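Long-range contact in glycosyltransferase Gtf1 (Streptococcus gordonii, PDB 5E9T), which is a glycosyltransferase of the GT-B clan that carries an added extended beta-sheet domain and assembles with the stabilizing protein Gtf2: residues A[62-74]-A[166-178]. The protein carries 1 engineered substitution. Sequence-based numbering, arbitrary orientation.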
ATOM      1  N   ILE A  62     -29.759   7.842  13.909  1.00 30.92           N
ATOM      2  CA  ILE A  62     -29.109   7.512  12.643  1.00 28.02           C
ATOM      3  C   ILE A  62     -27.695   8.072  12.628  1.00 30.25           C
ATOM      4  O   ILE A  62     -27.478   9.248  12.940  1.00 41.15           O
ATOM      5  CB  ILE A  62     -29.917   8.046  11.447  1.00 21.45           C
ATOM      6  CG1 ILE A  62     -31.244   7.295  11.332  1.00 18.93           C
ATOM      7  CG2 ILE A  62     -29.105   7.933  10.157  1.00 19.18           C
ATOM      8  CD1 ILE A  62     -31.088   5.793  11.358  1.00 24.00           C
ATOM      9  N   ILE A  63     -26.734   7.229  12.260  1.00 20.79           N
ATOM     10  CA  ILE A  63     -25.375   7.656  11.955  1.00 23.11           C
ATOM     11  C   ILE A  63     -25.091   7.242  10.520  1.00 27.07           C
ATOM     12  O   ILE A  63     -25.002   6.045  10.218  1.00 31.65           O
ATOM     13  CB  ILE A  63     -24.339   7.051  12.912  1.00 22.46           C
ATOM     14  CG1 ILE A  63     -24.486   7.645  14.314  1.00 24.09           C
ATOM     15  CG2 ILE A  63     -22.927   7.266  12.380  1.00 23.38           C
ATOM     16  CD1 ILE A  63     -23.425   7.168  15.279  1.00 31.99           C
ATOM     17  N   TRP A  64     -24.955   8.220   9.633  1.00 23.16           N
ATOM     18  CA  TRP A  64     -24.539   7.965   8.263  1.00 15.54           C
ATOM     19  C   TRP A  64     -23.046   8.242   8.151  1.00 13.70           C
ATOM     20  O   TRP A  64     -22.576   9.308   8.567  1.00  9.20           O
ATOM     21  CB  TRP A  64     -25.315   8.824   7.266  1.00 13.38           C
ATOM     22  CG  TRP A  64     -24.930   8.522   5.857  1.00 13.87           C
ATOM     23  CD1 TRP A  64     -24.507   7.323   5.369  1.00 12.24           C
ATOM     24  CD2 TRP A  64     -24.905   9.436   4.753  1.00 15.49           C
ATOM     25  NE1 TRP A  64     -24.229   7.427   4.029  1.00 19.89           N
ATOM     26  CE2 TRP A  64     -24.464   8.715   3.626  1.00 21.56           C
ATOM     27  CE3 TRP A  64     -25.215  10.791   4.608  1.00 10.90           C
ATOM     28  CZ2 TRP A  64     -24.325   9.303   2.369  1.00 18.06           C
ATOM     29  CZ3 TRP A  64     -25.075  11.374   3.361  1.00 15.55           C
ATOM     30  CH2 TRP A  64     -24.635  10.630   2.259  1.00 17.59           C
ATOM     31  N   LEU A  65     -22.312   7.279   7.588  1.00 17.50           N
ATOM     32  CA  LEU A  65     -20.855   7.353   7.547  1.00 12.71           C
ATOM     33  C   LEU A  65     -20.368   8.690   7.004  1.00 11.45           C
ATOM     34  O   LEU A  65     -19.546   9.369   7.629  1.00 14.11           O
ATOM     35  CB  LEU A  65     -20.300   6.213   6.695  1.00  4.52           C
ATOM     36  CG  LEU A  65     -18.805   6.349   6.418  1.00  6.54           C
ATOM     37  CD1 LEU A  65     -18.057   6.261   7.720  1.00 11.86           C
ATOM     38  CD2 LEU A  65     -18.321   5.287   5.447  1.00 12.76           C
ATOM     39  N   TYR A  66     -20.871   9.086   5.838  1.00  9.04           N
ATOM     40  CA  TYR A  66     -20.323  10.256   5.169  1.00 12.52           C
ATOM     41  C   TYR A  66     -20.790  11.559   5.802  1.00 13.89           C
ATOM     42  O   TYR A  66     -20.084  12.568   5.725  1.00 18.16           O
ATOM     43  CB  TYR A  66     -20.685  10.212   3.689  1.00 13.77           C
ATOM     44  CG  TYR A  66     -20.107   9.008   2.980  1.00 15.12           C
ATOM     45  CD1 TYR A  66     -18.809   9.023   2.508  1.00 24.85           C
ATOM     46  CD2 TYR A  66     -20.858   7.853   2.792  1.00 13.01           C
ATOM     47  CE1 TYR A  66     -18.270   7.932   1.858  1.00 24.55           C
ATOM     48  CE2 TYR A  66     -20.323   6.750   2.140  1.00 17.93           C
ATOM     49  CZ  TYR A  66     -19.026   6.804   1.674  1.00 22.92           C
ATOM     50  OH  TYR A  66     -18.466   5.733   1.022  1.00 37.60           O
ATOM     51  N   ASN A  67     -21.967  11.558   6.429  1.00 17.04           N
ATOM     52  CA  ASN A  67     -22.421  12.741   7.148  1.00 16.76           C
ATOM     53  C   ASN A  67     -21.748  12.872   8.506  1.00 18.03           C
ATOM     54  O   ASN A  67     -21.615  13.989   9.022  1.00 21.17           O
ATOM     55  CB  ASN A  67     -23.941  12.700   7.317  1.00 19.68           C
ATOM     56  CG  ASN A  67     -24.425  13.566   8.464  1.00 32.76           C
ATOM     57  OD1 ASN A  67     -24.598  13.088   9.588  1.00 37.53           O
ATOM     58  ND2 ASN A  67     -24.634  14.849   8.191  1.00 34.27           N
ATOM     59  N   TYR A  68     -21.307  11.749   9.085  1.00 18.03           N
ATOM     60  CA  TYR A  68     -20.755  11.754  10.437  1.00 22.83           C
ATOM     61  C   TYR A  68     -19.624  12.764  10.588  1.00 28.57           C
ATOM     62  O   TYR A  68     -19.524  13.446  11.614  1.00 35.61           O
ATOM     63  CB  TYR A  68     -20.263  10.353  10.803  1.00 24.42           C
ATOM     64  CG  TYR A  68     -19.545  10.288  12.132  1.00 20.30           C
ATOM     65  CD1 TYR A  68     -20.251  10.117  13.315  1.00 14.16           C
ATOM     66  CD2 TYR A  68     -18.161  10.395  12.204  1.00 17.23           C
ATOM     67  CE1 TYR A  68     -19.602  10.058  14.532  1.00 15.59           C
ATOM     68  CE2 TYR A  68     -17.503  10.338  13.414  1.00 17.32           C
ATOM     69  CZ  TYR A  68     -18.228  10.169  14.576  1.00 20.44           C
ATOM     70  OH  TYR A  68     -17.575  10.109  15.787  1.00 27.18           O
ATOM     71  N   PHE A  69     -18.766  12.874   9.575  1.00 30.38           N
ATOM     72  CA  PHE A  69     -17.618  13.767   9.657  1.00 32.08           C
ATOM     73  C   PHE A  69     -18.001  15.241   9.595  1.00 33.82           C
ATOM     74  O   PHE A  69     -17.127  16.095   9.779  1.00 41.68           O
ATOM     75  CB  PHE A  69     -16.624  13.441   8.542  1.00 33.27           C
ATOM     76  CG  PHE A  69     -16.051  12.055   8.627  1.00 37.17           C
ATOM     77  CD1 PHE A  69     -15.184  11.711   9.653  1.00 39.42           C
ATOM     78  CD2 PHE A  69     -16.370  11.097   7.675  1.00 39.26           C
ATOM     79  CE1 PHE A  69     -14.651  10.437   9.734  1.00 36.09           C
ATOM     80  CE2 PHE A  69     -15.839   9.818   7.749  1.00 37.26           C
ATOM     81  CZ  PHE A  69     -14.980   9.488   8.779  1.00 37.68           C
ATOM     82  N   THR A  70     -19.263  15.564   9.339  1.00 29.56           N
ATOM     83  CA  THR A  70     -19.709  16.948   9.296  1.00 28.37           C
ATOM     84  C   THR A  70     -20.478  17.301  10.565  1.00 33.68           C
ATOM     85  O   THR A  70     -20.742  16.456  11.422  1.00 43.55           O
ATOM     86  CB  THR A  70     -20.587  17.187   8.066  1.00 26.69           C
ATOM     87  OG1 THR A  70     -21.932  16.791   8.364  1.00 26.17           O
ATOM     88  CG2 THR A  70     -20.075  16.374   6.878  1.00 17.69           C
ATOM     89  N   ASP A  71     -20.849  18.576  10.671  1.00 31.70           N
ATOM     90  CA  ASP A  71     -21.671  19.067  11.770  1.00 31.24           C
ATOM     91  C   ASP A  71     -23.148  19.166  11.402  1.00 31.43           C
ATOM     92  O   ASP A  71     -23.938  19.697  12.190  1.00 30.98           O
ATOM     93  CB  ASP A  71     -21.146  20.416  12.269  1.00 34.74           C
ATOM     94  CG  ASP A  71     -21.422  21.546  11.303  1.00 43.72           C
ATOM     95  OD1 ASP A  71     -21.534  21.275  10.093  1.00 47.13           O
ATOM     96  OD2 ASP A  71     -21.517  22.708  11.754  1.00 50.31           O
ATOM     97  N   ILE A  72     -23.532  18.702  10.215  1.00 32.93           N
ATOM     98  CA  ILE A  72     -24.916  18.782   9.759  1.00 30.01           C
ATOM     99  C   ILE A  72     -25.723  17.637  10.356  1.00 35.32           C
ATOM    100  O   ILE A  72     -25.253  16.496  10.427  1.00 43.60           O
ATOM    101  CB  ILE A  72     -24.968  18.763   8.222  1.00 19.15           C
ATOM    102  CG1 ILE A  72     -24.234  19.977   7.658  1.00 20.51           C
ATOM    103  CG2 ILE A  72     -26.401  18.723   7.728  1.00 18.09           C
ATOM    104  CD1 ILE A  72     -24.228  20.030   6.160  1.00 29.00           C
ATOM    105  N   LYS A  73     -26.945  17.939  10.784  1.00 33.95           N
ATOM    106  CA  LYS A  73     -27.822  16.936  11.369  1.00 32.91           C
ATOM    107  C   LYS A  73     -28.469  16.072  10.296  1.00 35.01           C
ATOM    108  O   LYS A  73     -28.645  16.491   9.148  1.00 44.12           O
ATOM    109  CB  LYS A  73     -28.928  17.588  12.200  1.00 35.72           C
ATOM    110  CG  LYS A  73     -28.513  18.051  13.579  1.00 48.15           C
ATOM    111  CD  LYS A  73     -27.790  19.379  13.519  1.00 64.92           C
ATOM    112  CE  LYS A  73     -27.440  19.871  14.908  1.00 77.48           C
ATOM    113  NZ  LYS A  73     -27.524  21.354  14.995  1.00 78.79           N
ATOM    114  N   ILE A  74     -28.837  14.854  10.685  1.00 33.38           N
ATOM    115  CA  ILE A  74     -29.735  14.068   9.850  1.00 30.28           C
ATOM    116  C   ILE A  74     -31.107  14.719   9.922  1.00 33.95           C
ATOM    117  O   ILE A  74     -31.707  14.819  11.000  1.00 36.27           O
ATOM    118  CB  ILE A  74     -29.777  12.606  10.315  1.00 25.34           C
ATOM    119  CG1 ILE A  74     -28.380  11.991  10.263  1.00 15.41           C
ATOM    120  CG2 ILE A  74     -30.752  11.800   9.472  1.00 30.70           C
ATOM    121  CD1 ILE A  74     -27.721  12.122   8.914  1.00 10.21           C
ATOM    122  N   PHE A 166     -18.204  17.325   0.789  1.00 14.20           N
ATOM    123  CA  PHE A 166     -19.162  17.438   1.882  1.00 19.59           C
ATOM    124  C   PHE A 166     -18.869  18.687   2.700  1.00 22.52           C
ATOM    125  O   PHE A 166     -17.708  19.051   2.902  1.00 28.86           O
ATOM    126  CB  PHE A 166     -19.129  16.194   2.771  1.00 16.59           C
ATOM    127  CG  PHE A 166     -19.886  15.037   2.199  1.00 16.04           C
ATOM    128  CD1 PHE A 166     -19.386  14.335   1.115  1.00 18.18           C
ATOM    129  CD2 PHE A 166     -21.107  14.664   2.727  1.00 16.09           C
ATOM    130  CE1 PHE A 166     -20.088  13.276   0.576  1.00 20.52           C
ATOM    131  CE2 PHE A 166     -21.813  13.604   2.193  1.00 18.52           C
ATOM    132  CZ  PHE A 166     -21.303  12.912   1.115  1.00 21.83           C
ATOM    133  N   TYR A 167     -19.929  19.336   3.175  1.00 15.42           N
ATOM    134  CA  TYR A 167     -19.834  20.663   3.761  1.00 14.94           C
ATOM    135  C   TYR A 167     -20.381  20.670   5.180  1.00 25.77           C
ATOM    136  O   TYR A 167     -21.093  19.756   5.604  1.00 31.06           O
ATOM    137  CB  TYR A 167     -20.595  21.695   2.917  1.00 15.42           C
ATOM    138  CG  TYR A 167     -20.200  21.679   1.464  1.00 14.23           C
ATOM    139  CD1 TYR A 167     -19.096  22.387   1.022  1.00 14.67           C
ATOM    140  CD2 TYR A 167     -20.922  20.940   0.536  1.00 17.02           C
ATOM    141  CE1 TYR A 167     -18.723  22.369  -0.300  1.00 18.53           C
ATOM    142  CE2 TYR A 167     -20.556  20.916  -0.791  1.00 17.87           C
ATOM    143  CZ  TYR A 167     -19.455  21.635  -1.202  1.00 20.68           C
ATOM    144  OH  TYR A 167     -19.074  21.623  -2.523  1.00 29.40           O
ATOM    145  N   HIS A 168     -20.026  21.722   5.912  1.00 24.70           N
ATOM    146  CA  HIS A 168     -20.561  21.957   7.240  1.00 28.29           C
ATOM    147  C   HIS A 168     -21.814  22.828   7.149  1.00 30.32           C
ATOM    148  O   HIS A 168     -22.211  23.279   6.071  1.00 33.69           O
ATOM    149  CB  HIS A 168     -19.501  22.599   8.134  1.00 34.12           C
ATOM    150  CG  HIS A 168     -18.400  21.665   8.531  1.00 37.12           C
ATOM    151  ND1 HIS A 168     -18.517  20.780   9.581  1.00 39.70           N
ATOM    152  CD2 HIS A 168     -17.157  21.482   8.022  1.00 31.72           C
ATOM    153  CE1 HIS A 168     -17.397  20.090   9.701  1.00 34.51           C
ATOM    154  NE2 HIS A 168     -16.556  20.497   8.767  1.00 29.69           N
ATOM    155  N   GLU A 169     -22.445  23.073   8.301  1.00 27.88           N
ATOM    156  CA  GLU A 169     -23.620  23.937   8.327  1.00 28.50           C
ATOM    157  C   GLU A 169     -23.295  25.324   7.792  1.00 33.35           C
ATOM    158  O   GLU A 169     -24.114  25.941   7.103  1.00 33.71           O
ATOM    159  CB  GLU A 169     -24.171  24.044   9.748  1.00 28.85           C
ATOM    160  CG  GLU A 169     -25.137  22.952  10.151  1.00 33.16           C
ATOM    161  CD  GLU A 169     -26.036  23.389  11.292  1.00 43.45           C
ATOM    162  OE1 GLU A 169     -25.956  24.571  11.690  1.00 49.20           O
ATOM    163  OE2 GLU A 169     -26.824  22.558  11.791  1.00 49.51           O
ATOM    164  N   ASP A 170     -22.094  25.822   8.082  1.00 35.98           N
ATOM    165  CA  ASP A 170     -21.694  27.166   7.686  1.00 32.66           C
ATOM    166  C   ASP A 170     -21.170  27.231   6.260  1.00 28.18           C
ATOM    167  O   ASP A 170     -20.702  28.294   5.841  1.00 29.68           O
ATOM    168  CB  ASP A 170     -20.638  27.712   8.654  1.00 36.94           C
ATOM    169  CG  ASP A 170     -19.308  26.985   8.549  1.00 46.79           C
ATOM    170  OD1 ASP A 170     -19.158  26.119   7.660  1.00 47.22           O
ATOM    171  OD2 ASP A 170     -18.404  27.290   9.358  1.00 53.87           O
ATOM    172  N   GLY A 171     -21.206  26.126   5.517  1.00 28.40           N
ATOM    173  CA  GLY A 171     -20.800  26.117   4.130  1.00 26.28           C
ATOM    174  C   GLY A 171     -19.349  25.776   3.889  1.00 29.03           C
ATOM    175  O   GLY A 171     -18.948  25.630   2.726  1.00 36.71           O
ATOM    176  N   SER A 172     -18.551  25.641   4.943  1.00 28.40           N
ATOM    177  CA  SER A 172     -17.139  25.330   4.789  1.00 24.77           C
ATOM    178  C   SER A 172     -16.941  23.863   4.419  1.00 20.59           C
ATOM    179  O   SER A 172     -17.759  22.998   4.744  1.00 23.44           O
ATOM    180  CB  SER A 172     -16.384  25.650   6.076  1.00 29.55           C
ATOM    181  OG  SER A 172     -16.943  24.955   7.177  1.00 34.03           O
ATOM    182  N   VAL A 173     -15.831  23.588   3.734  1.00 16.36           N
ATOM    183  CA  VAL A 173     -15.545  22.234   3.275  1.00 21.79           C
ATOM    184  C   VAL A 173     -15.184  21.356   4.465  1.00 24.35           C
ATOM    185  O   VAL A 173     -14.283  21.681   5.247  1.00 36.02           O
ATOM    186  CB  VAL A 173     -14.414  22.247   2.237  1.00 26.31           C
ATOM    187  CG1 VAL A 173     -14.201  20.856   1.667  1.00 23.17           C
ATOM    188  CG2 VAL A 173     -14.726  23.241   1.132  1.00 32.54           C
ATOM    189  N   ALA A 174     -15.911  20.248   4.622  1.00 22.07           N
ATOM    190  CA  ALA A 174     -15.547  19.255   5.628  1.00 17.94           C
ATOM    191  C   ALA A 174     -14.468  18.306   5.118  1.00 16.12           C
ATOM    192  O   ALA A 174     -13.508  18.013   5.841  1.00 27.77           O
ATOM    193  CB  ALA A 174     -16.786  18.474   6.066  1.00 21.39           C
ATOM    194  N   TYR A 175     -14.602  17.833   3.880  1.00 11.46           N
ATOM    195  CA  TYR A 175     -13.672  16.917   3.223  1.00 13.75           C
ATOM    196  C   TYR A 175     -14.226  16.625   1.839  1.00 15.77           C
ATOM    197  O   TYR A 175     -15.422  16.795   1.591  1.00 22.45           O
ATOM    198  CB  TYR A 175     -13.493  15.603   4.001  1.00 15.96           C
ATOM    199  CG  TYR A 175     -14.723  14.712   4.001  1.00 12.17           C
ATOM    200  CD1 TYR A 175     -15.826  15.020   4.785  1.00 15.94           C
ATOM    201  CD2 TYR A 175     -14.777  13.563   3.219  1.00 18.80           C
ATOM    202  CE1 TYR A 175     -16.951  14.213   4.791  1.00 18.46           C
ATOM    203  CE2 TYR A 175     -15.902  12.747   3.219  1.00 16.65           C
ATOM    204  CZ  TYR A 175     -16.985  13.079   4.009  1.00 14.34           C
ATOM    205  OH  TYR A 175     -18.106  12.278   4.017  1.00 13.44           O
ATOM    206  N   ASP A 176     -13.357  16.154   0.947  1.00 18.69           N
ATOM    207  CA  ASP A 176     -13.787  15.766  -0.387  1.00 27.80           C
ATOM    208  C   ASP A 176     -13.104  14.463  -0.776  1.00 31.75           C
ATOM    209  O   ASP A 176     -12.143  14.019  -0.141  1.00 33.27           O
ATOM    210  CB  ASP A 176     -13.518  16.868  -1.426  1.00 36.95           C
ATOM    211  CG  ASP A 176     -12.041  17.154  -1.621  1.00 49.17           C
ATOM    212  OD1 ASP A 176     -11.360  16.354  -2.295  1.00 50.07           O
ATOM    213  OD2 ASP A 176     -11.568  18.200  -1.126  1.00 64.33           O
HETATM  214  N   MSE A 177     -13.617  13.851  -1.838  1.00 39.48           N
HETATM  215  CA  MSE A 177     -13.162  12.541  -2.273  1.00 60.95           C
HETATM  216  C   MSE A 177     -13.049  12.477  -3.790  1.00 36.06           C
HETATM  217  O   MSE A 177     -13.792  13.150  -4.495  1.00 31.80           O
HETATM  218  CB  MSE A 177     -14.123  11.469  -1.779  1.00117.34           C
HETATM  219  CG  MSE A 177     -15.566  11.812  -2.069  1.00172.82           C
HETATM  220 SE   MSE A 177     -16.739  10.292  -1.895  1.00203.68          SE
HETATM  221  CE  MSE A 177     -17.233  10.580  -0.048  1.00242.13           C
ATOM    222  N   LEU A 178     -12.132  11.657  -4.291  1.00 28.55           N
ATOM    223  CA  LEU A 178     -11.883  11.536  -5.722  1.00 25.12           C
ATOM    224  C   LEU A 178     -12.540  10.270  -6.253  1.00 23.82           C
ATOM    225  O   LEU A 178     -12.343   9.182  -5.699  1.00 28.05           O
ATOM    226  CB  LEU A 178     -10.389  11.492  -6.026  1.00 27.63           C
ATOM    227  CG  LEU A 178      -9.545  12.724  -5.769  1.00 40.18           C
ATOM    228  CD1 LEU A 178      -8.350  12.724  -6.725  1.00 49.84           C
ATOM    229  CD2 LEU A 178     -10.368  14.018  -5.865  1.00 35.68           C
TER
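Thr-70 and Ile-72, in the loop after strand 62-64, lie against His-168 and Glu-169 in the type I turn joining strands 158-167 and 173-180, with the CA atoms of Thr-70 and His-168 5.5 Å apart. Asp-71 suits this place because its short carboxylate reaches the turn: chi1 of 72° folds CG over its own backbone, and OD1 accepts the N-H of Glu-169 at 2.7 Å on its syn lone pair. His-168 ND1 lies 3.1 Å from Asp-71 OD1, at most a weak bond. Lys-73 NZ makes a weak salt bridge with Glu-169 OE2, which also bonds Tyr-144 OH. Thr-70 serves twice, OG1 making an ST turn with Ile-72 N while CG2 packs on Ala-174 CB (4.0 Å). The loop leaving edge strand 62-64 of the Rossmann-like GT-B domain is thereby tied to the antiparallel extended sheet, whose classic bulge sets Ala-174 and Tyr-175 opposite Phe-166. Tyr-175 suits the bulge because its face receives the Phe-69 edge, T-shaped with planes 74° apart, while its OH donates to Tyr-66 O at 2.6 Å, in the carbonyl plane. Flat, apolar Phe-166 packs CZ against Tyr-66 CB (3.8 Å) and its edge against Trp-64 CH2.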